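Local atomic coordinates of CofB (Escherichia coli, PDB entry 5AX6), a protein that serves as the minor pilin subunit of the type IVb pilus CFA/III of human enterotoxigenic strains and, as a homotrimer, probably takes part in pilus assembly. Residues A[192-197]-A[217-222]; A[352-357]-A[478-483]. All blocks are in the same frame, centred on the assembly; numbering follows the deposited sequence.

The two interactions sit on opposite sides of the centre of this long molecule, with their centres 99 Å apart and their nearest atoms about 78 Å apart, so neither touches the other. Interaction 1 (192-197 with 217-222) belongs to the pilin domain and joins two strands of its antiparallel sheet that have a third strand between them, through side chains that reach over to side chains and main-chain atoms of the other strand, with no hydrogen bond between the two segments. Interaction 2 (352-357 with 478-483) lies in the C-terminal domain, where adjacent strands are paired by backbone hydrogen bonds. Only interaction 2 includes residues that meet other subunits of the trimer.

Interaction 1 (A[192-197]-A[217-222]); sequences GWRLTT and KTKNYG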
loop_
_atom_site.group_PDB
_atom_site.type_symbol
_atom_site.label_atom_id
_atom_site.label_comp_id
_atom_site.label_asym_id
_atom_site.label_seq_id
_atom_site.Cartn_x
_atom_site.Cartn_y
_atom_site.Cartn_z
ATOM N N GLY A 192 -29.512 -38.981 -25.821
ATOM C CA GLY A 192 -30.939 -39.117 -25.578
ATOM C C GLY A 192 -31.579 -38.007 -24.759
ATOM O O GLY A 192 -32.801 -37.894 -24.714
ATOM N N TRP A 193 -30.762 -37.199 -24.087
ATOM C CA TRP A 193 -31.281 -36.139 -23.218
ATOM C C TRP A 193 -32.143 -35.123 -23.958
ATOM O O TRP A 193 -31.808 -34.709 -25.061
ATOM C CB TRP A 193 -30.123 -35.391 -22.547
ATOM C CG TRP A 193 -29.380 -36.184 -21.528
ATOM C CD1 TRP A 193 -28.077 -36.612 -21.602
ATOM C CD2 TRP A 193 -29.882 -36.635 -20.266
ATOM N NE1 TRP A 193 -27.743 -37.298 -20.455
ATOM C CE2 TRP A 193 -28.835 -37.328 -19.620
ATOM C CE3 TRP A 193 -31.117 -36.522 -19.617
ATOM C CZ2 TRP A 193 -28.989 -37.913 -18.365
ATOM C CZ3 TRP A 193 -31.266 -37.095 -18.366
ATOM C CH2 TRP A 193 -30.207 -37.783 -17.752
ATOM N N ARG A 194 -33.239 -34.702 -23.332
ATOM C CA ARG A 194 -34.066 -33.626 -23.866
ATOM C C ARG A 194 -34.715 -32.875 -22.712
ATOM O O ARG A 194 -34.820 -33.403 -21.606
ATOM C CB ARG A 194 -35.146 -34.172 -24.807
ATOM C CG ARG A 194 -36.144 -35.062 -24.075
ATOM C CD ARG A 194 -37.377 -35.424 -24.912
ATOM N NE ARG A 194 -38.183 -36.401 -24.184
ATOM C CZ ARG A 194 -37.955 -37.712 -24.204
ATOM N NH1 ARG A 194 -36.970 -38.209 -24.949
ATOM N NH2 ARG A 194 -38.719 -38.526 -23.487
ATOM N N LEU A 195 -35.141 -31.644 -22.960
ATOM C CA LEU A 195 -35.831 -30.878 -21.930
ATOM C C LEU A 195 -37.137 -31.565 -21.536
ATOM O O LEU A 195 -37.922 -31.972 -22.387
ATOM C CB LEU A 195 -36.105 -29.452 -22.408
ATOM C CG LEU A 195 -34.869 -28.608 -22.704
ATOM C CD1 LEU A 195 -35.277 -27.285 -23.330
ATOM C CD2 LEU A 195 -34.090 -28.370 -21.413
ATOM N N THR A 196 -37.348 -31.722 -20.241
ATOM C CA THR A 196 -38.643 -32.160 -19.748
ATOM C C THR A 196 -39.637 -31.033 -20.002
ATOM O O THR A 196 -39.294 -29.863 -19.835
ATOM C CB THR A 196 -38.576 -32.512 -18.253
ATOM O OG1 THR A 196 -37.756 -33.676 -18.083
ATOM C CG2 THR A 196 -39.976 -32.780 -17.689
ATOM N N THR A 197 -40.851 -31.367 -20.443
ATOM C CA THR A 197 -41.848 -30.329 -20.719
ATOM C C THR A 197 -43.172 -30.587 -20.003
ATOM O O THR A 197 -43.535 -31.731 -19.729
ATOM C CB THR A 197 -42.168 -30.196 -22.231
ATOM O OG1 THR A 197 -42.612 -31.461 -22.734
ATOM C CG2 THR A 197 -40.946 -29.711 -23.033
ATOM N N LYS A 217 -42.973 -41.490 -14.520
ATOM C CA LYS A 217 -41.975 -42.203 -13.729
ATOM C C LYS A 217 -41.176 -43.219 -14.548
ATOM O O LYS A 217 -40.223 -43.805 -14.041
ATOM C CB LYS A 217 -42.642 -42.914 -12.548
ATOM C CG LYS A 217 -41.761 -43.022 -11.310
ATOM C CD LYS A 217 -42.311 -44.046 -10.325
ATOM C CE LYS A 217 -41.543 -45.364 -10.400
ATOM N NZ LYS A 217 -40.195 -45.273 -9.760
ATOM N N THR A 218 -41.554 -43.434 -15.806
ATOM C CA THR A 218 -40.799 -44.354 -16.662
ATOM C C THR A 218 -39.473 -43.758 -17.142
ATOM O O THR A 218 -38.556 -44.491 -17.517
ATOM C CB THR A 218 -41.597 -44.783 -17.911
ATOM O OG1 THR A 218 -42.743 -43.941 -18.071
ATOM C CG2 THR A 218 -42.047 -46.228 -17.794
ATOM N N LYS A 219 -39.374 -42.432 -17.143
ATOM C CA LYS A 219 -38.188 -41.771 -17.682
ATOM C C LYS A 219 -37.008 -41.839 -16.720
ATOM O O LYS A 219 -37.184 -42.093 -15.529
ATOM C CB LYS A 219 -38.497 -40.312 -18.010
ATOM C CG LYS A 219 -39.729 -40.113 -18.872
ATOM C CD LYS A 219 -39.631 -40.881 -20.177
ATOM C CE LYS A 219 -40.894 -40.709 -21.004
ATOM N NZ LYS A 219 -40.813 -41.410 -22.313
ATOM N N ASN A 220 -35.803 -41.630 -17.251
ATOM C CA ASN A 220 -34.639 -41.319 -16.428
ATOM C C ASN A 220 -34.440 -39.810 -16.447
ATOM O O ASN A 220 -34.452 -39.192 -17.515
ATOM C CB ASN A 220 -33.395 -42.037 -16.938
ATOM C CG ASN A 220 -33.634 -43.520 -17.141
ATOM O OD1 ASN A 220 -34.239 -44.175 -16.294
ATOM N ND2 ASN A 220 -33.183 -44.052 -18.274
ATOM N N TYR A 221 -34.286 -39.215 -15.270
ATOM C CA TYR A 221 -34.225 -37.763 -15.165
ATOM C C TYR A 221 -32.839 -37.253 -14.802
ATOM O O TYR A 221 -31.987 -37.996 -14.310
ATOM C CB TYR A 221 -35.243 -37.265 -14.146
ATOM C CG TYR A 221 -36.665 -37.406 -14.630
ATOM C CD1 TYR A 221 -37.228 -36.446 -15.464
ATOM C CD2 TYR A 221 -37.447 -38.502 -14.266
ATOM C CE1 TYR A 221 -38.529 -36.565 -15.918
ATOM C CE2 TYR A 221 -38.761 -38.631 -14.724
ATOM C CZ TYR A 221 -39.291 -37.659 -15.541
ATOM O OH TYR A 221 -40.581 -37.770 -15.996
ATOM N N GLY A 222 -32.624 -35.970 -15.060
ATOM C CA GLY A 222 -31.376 -35.320 -14.723
ATOM C C GLY A 222 -31.621 -33.836 -14.587
ATOM O O GLY A 222 -32.752 -33.374 -14.734
#
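K219 and R194 bring two cationic ends together, K219 NZ lying 3.8 Å from R194 NH2, near the guanidinium plane and at its edge. The two chains cross at about a right angle: R194 runs extended from CG to NE, whereas K219 bends at chi2 (-57°). What gathers them is shared polar company. Both nitrogens hydrogen-bond N186 OD1, and R194 NH2 also forms a salt bridge with E184 OE2, which probably offsets much of the charge.

At N220 the backbone takes over. Its carbonyl O is 3.9 Å from W193 CZ3, approached obliquely to the indole, while the side-chain ND2 turns to S187 O.

Y221 sends its ring to T196. The threonine hydroxyl comes in at the ring edge, in plane, with OG1 3.7 Å from Y221 CE1 and 3.8 Å from Y221 CD1. This is a van der Waals contact: OG1 has its hydrogen bond with E184 OE1, and Y221 OH is bonded to D216 O. On the backbone side, Y221 O lies 3.9 Å from W193 CH2, at the edge of the indole.

G222 completes the row. With no side chain at this position, the six-membered end of the indole can come up against the main chain, CZ3 standing 3.7 Å from G222 N. W193 reaches it with CG beside its own backbone N (chi1 -69°).

No hydrogen bond links the two segments, because strand 179-185 runs between them in the antiparallel sheet of the pilin domain: R194 and T196 pair with E184 and V182 of it, N220 and G222 with R185 and V183. The indole spans this middle strand, packing on V183 and R185, then on I145 and T147 of strand 139-148, and its NE1 bonds D124 OD2 of strand 121-130.

Interaction 2 (A[352-357]-A[478-483]); sequences AAFSNS and LSVNIT
V480 N donates to A352 O over 2.8 Å, nearly straight at 170°, and A352 N returns a bond to V480 O at 3.0 Å. This reciprocal couple is a hydrogen-bonded antiparallel pair, zipping strand 341-353 to strand 478-487 in a four-stranded sheet of the C-terminal domain. The next pair, A353 with S479, is non-hydrogen-bonded and close, with CA atoms 3.9 Å apart and A353 CB 3.9 Å from S479 CB; the serine hydroxyl is bonded to Y351 OH.

One step further, F354 N reaches L478 O at 3.3 Å, a longer bond, and the CA-H of A353 leans on the same oxygen. Here strand 341-353 has ended, but the phenyl stays with its neighbour. A chi1 of -60° sets CG beside the backbone N, and the ring lies alongside L478, both side chains pointing the same way. F354 CE2 is 3.6 Å from L478 CD2, while L478 O stands at the ring edge near its plane. Across the interior, the ring meets I455 and A457 of strand 452-463 and I381 of strand 381-384, which belong to another sheet. With an alanine here, the backbone bond could remain, but L478 CD2 and I455 would probably face a gap where the ring had been.

Farther along, N481 packs on A403 of the second subunit and T483 on T349 of the third, bringing this strand to the trimer interface. On the face shared by A352, V480 and I482, A352 CB lies 4.2 Å from I482 CD1.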
loop_
_atom_site.group_PDB
_atom_site.type_symbol
_atom_site.label_atom_id
_atom_site.label_comp_id
_atom_site.label_asym_id
_atom_site.label_seq_id
_atom_site.Cartn_x
_atom_site.Cartn_y
_atom_site.Cartn_z
ATOM N N ALA A 352 20.710 21.172 30.826
ATOM C CA ALA A 352 20.274 22.227 31.743
ATOM C C ALA A 352 21.148 22.268 32.973
ATOM O O ALA A 352 21.618 21.235 33.448
ATOM C CB ALA A 352 18.813 22.023 32.141
ATOM N N ALA A 353 21.388 23.476 33.465
ATOM C CA ALA A 353 22.030 23.653 34.746
ATOM C C ALA A 353 20.954 24.015 35.771
ATOM O O ALA A 353 19.883 24.521 35.418
ATOM C CB ALA A 353 23.099 24.725 34.672
ATOM N N PHE A 354 21.213 23.712 37.035
ATOM C CA PHE A 354 20.383 24.247 38.107
ATOM C C PHE A 354 20.674 25.753 38.182
ATOM O O PHE A 354 21.626 26.236 37.548
ATOM C CB PHE A 354 20.664 23.516 39.419
ATOM C CG PHE A 354 20.387 22.034 39.346
ATOM C CD1 PHE A 354 19.103 21.544 39.547
ATOM C CD2 PHE A 354 21.401 21.141 39.051
ATOM C CE1 PHE A 354 18.839 20.186 39.467
ATOM C CE2 PHE A 354 21.144 19.780 38.967
ATOM C CZ PHE A 354 19.863 19.299 39.181
ATOM N N SER A 355 19.853 26.517 38.898
ATOM C CA SER A 355 19.927 27.960 38.700
ATOM C C SER A 355 20.121 28.817 39.954
ATOM O O SER A 355 19.930 30.025 39.885
ATOM C CB SER A 355 18.678 28.441 37.951
ATOM O OG SER A 355 17.481 28.134 38.640
ATOM N N ASN A 356 20.521 28.226 41.078
ATOM C CA ASN A 356 20.893 29.047 42.242
ATOM C C ASN A 356 22.271 29.657 42.048
ATOM O O ASN A 356 23.222 28.959 41.698
ATOM C CB ASN A 356 20.845 28.234 43.543
ATOM C CG ASN A 356 19.429 28.029 44.039
ATOM O OD1 ASN A 356 18.522 28.785 43.679
ATOM N ND2 ASN A 356 19.225 27.007 44.862
ATOM N N SER A 357 22.374 30.966 42.286
ATOM C CA SER A 357 23.574 31.726 41.948
ATOM C C SER A 357 24.240 32.438 43.136
ATOM O O SER A 357 25.467 32.506 43.224
ATOM C CB SER A 357 23.227 32.758 40.875
ATOM O OG SER A 357 24.383 33.428 40.428
ATOM N N LEU A 478 26.432 23.077 38.627
ATOM C CA LEU A 478 26.129 21.669 38.391
ATOM C C LEU A 478 25.177 21.641 37.213
ATOM O O LEU A 478 24.138 22.304 37.238
ATOM C CB LEU A 478 25.491 20.997 39.617
ATOM C CG LEU A 478 24.977 19.571 39.401
ATOM C CD1 LEU A 478 26.129 18.642 39.040
ATOM C CD2 LEU A 478 24.217 19.025 40.633
ATOM N N SER A 479 25.529 20.906 36.163
ATOM C CA SER A 479 24.624 20.802 35.029
ATOM C C SER A 479 24.411 19.348 34.672
ATOM O O SER A 479 25.232 18.495 34.999
ATOM C CB SER A 479 25.156 21.578 33.823
ATOM O OG SER A 479 26.361 21.014 33.339
ATOM N N VAL A 480 23.302 19.070 33.991
ATOM C CA VAL A 480 22.943 17.701 33.686
ATOM C C VAL A 480 22.436 17.582 32.264
ATOM O O VAL A 480 21.898 18.544 31.711
ATOM C CB VAL A 480 21.842 17.176 34.638
ATOM C CG1 VAL A 480 22.397 16.950 36.037
ATOM C CG2 VAL A 480 20.618 18.119 34.627
ATOM N N ASN A 481 22.612 16.398 31.688
ATOM C CA ASN A 481 21.871 15.996 30.504
ATOM C C ASN A 481 20.666 15.185 30.938
ATOM O O ASN A 481 20.819 14.144 31.580
ATOM C CB ASN A 481 22.763 15.191 29.552
ATOM C CG ASN A 481 23.896 16.034 28.988
ATOM O OD1 ASN A 481 25.077 15.712 29.147
ATOM N ND2 ASN A 481 23.536 17.123 28.347
ATOM N N ILE A 482 19.478 15.683 30.590
ATOM C CA ILE A 482 18.209 15.101 30.990
ATOM C C ILE A 482 17.693 14.292 29.831
ATOM O O ILE A 482 17.632 14.799 28.715
ATOM C CB ILE A 482 17.190 16.204 31.372
ATOM C CG1 ILE A 482 17.655 16.902 32.656
ATOM C CG2 ILE A 482 15.779 15.637 31.521
ATOM C CD1 ILE A 482 17.009 18.258 32.863
ATOM N N THR A 483 17.368 13.028 30.091
ATOM C CA THR A 483 16.786 12.142 29.090
ATOM C C THR A 483 15.329 11.907 29.440
ATOM O O THR A 483 15.022 11.574 30.579
ATOM C CB THR A 483 17.509 10.768 29.030
ATOM O OG1 THR A 483 18.917 10.970 28.897
ATOM C CG2 THR A 483 16.993 9.943 27.845
#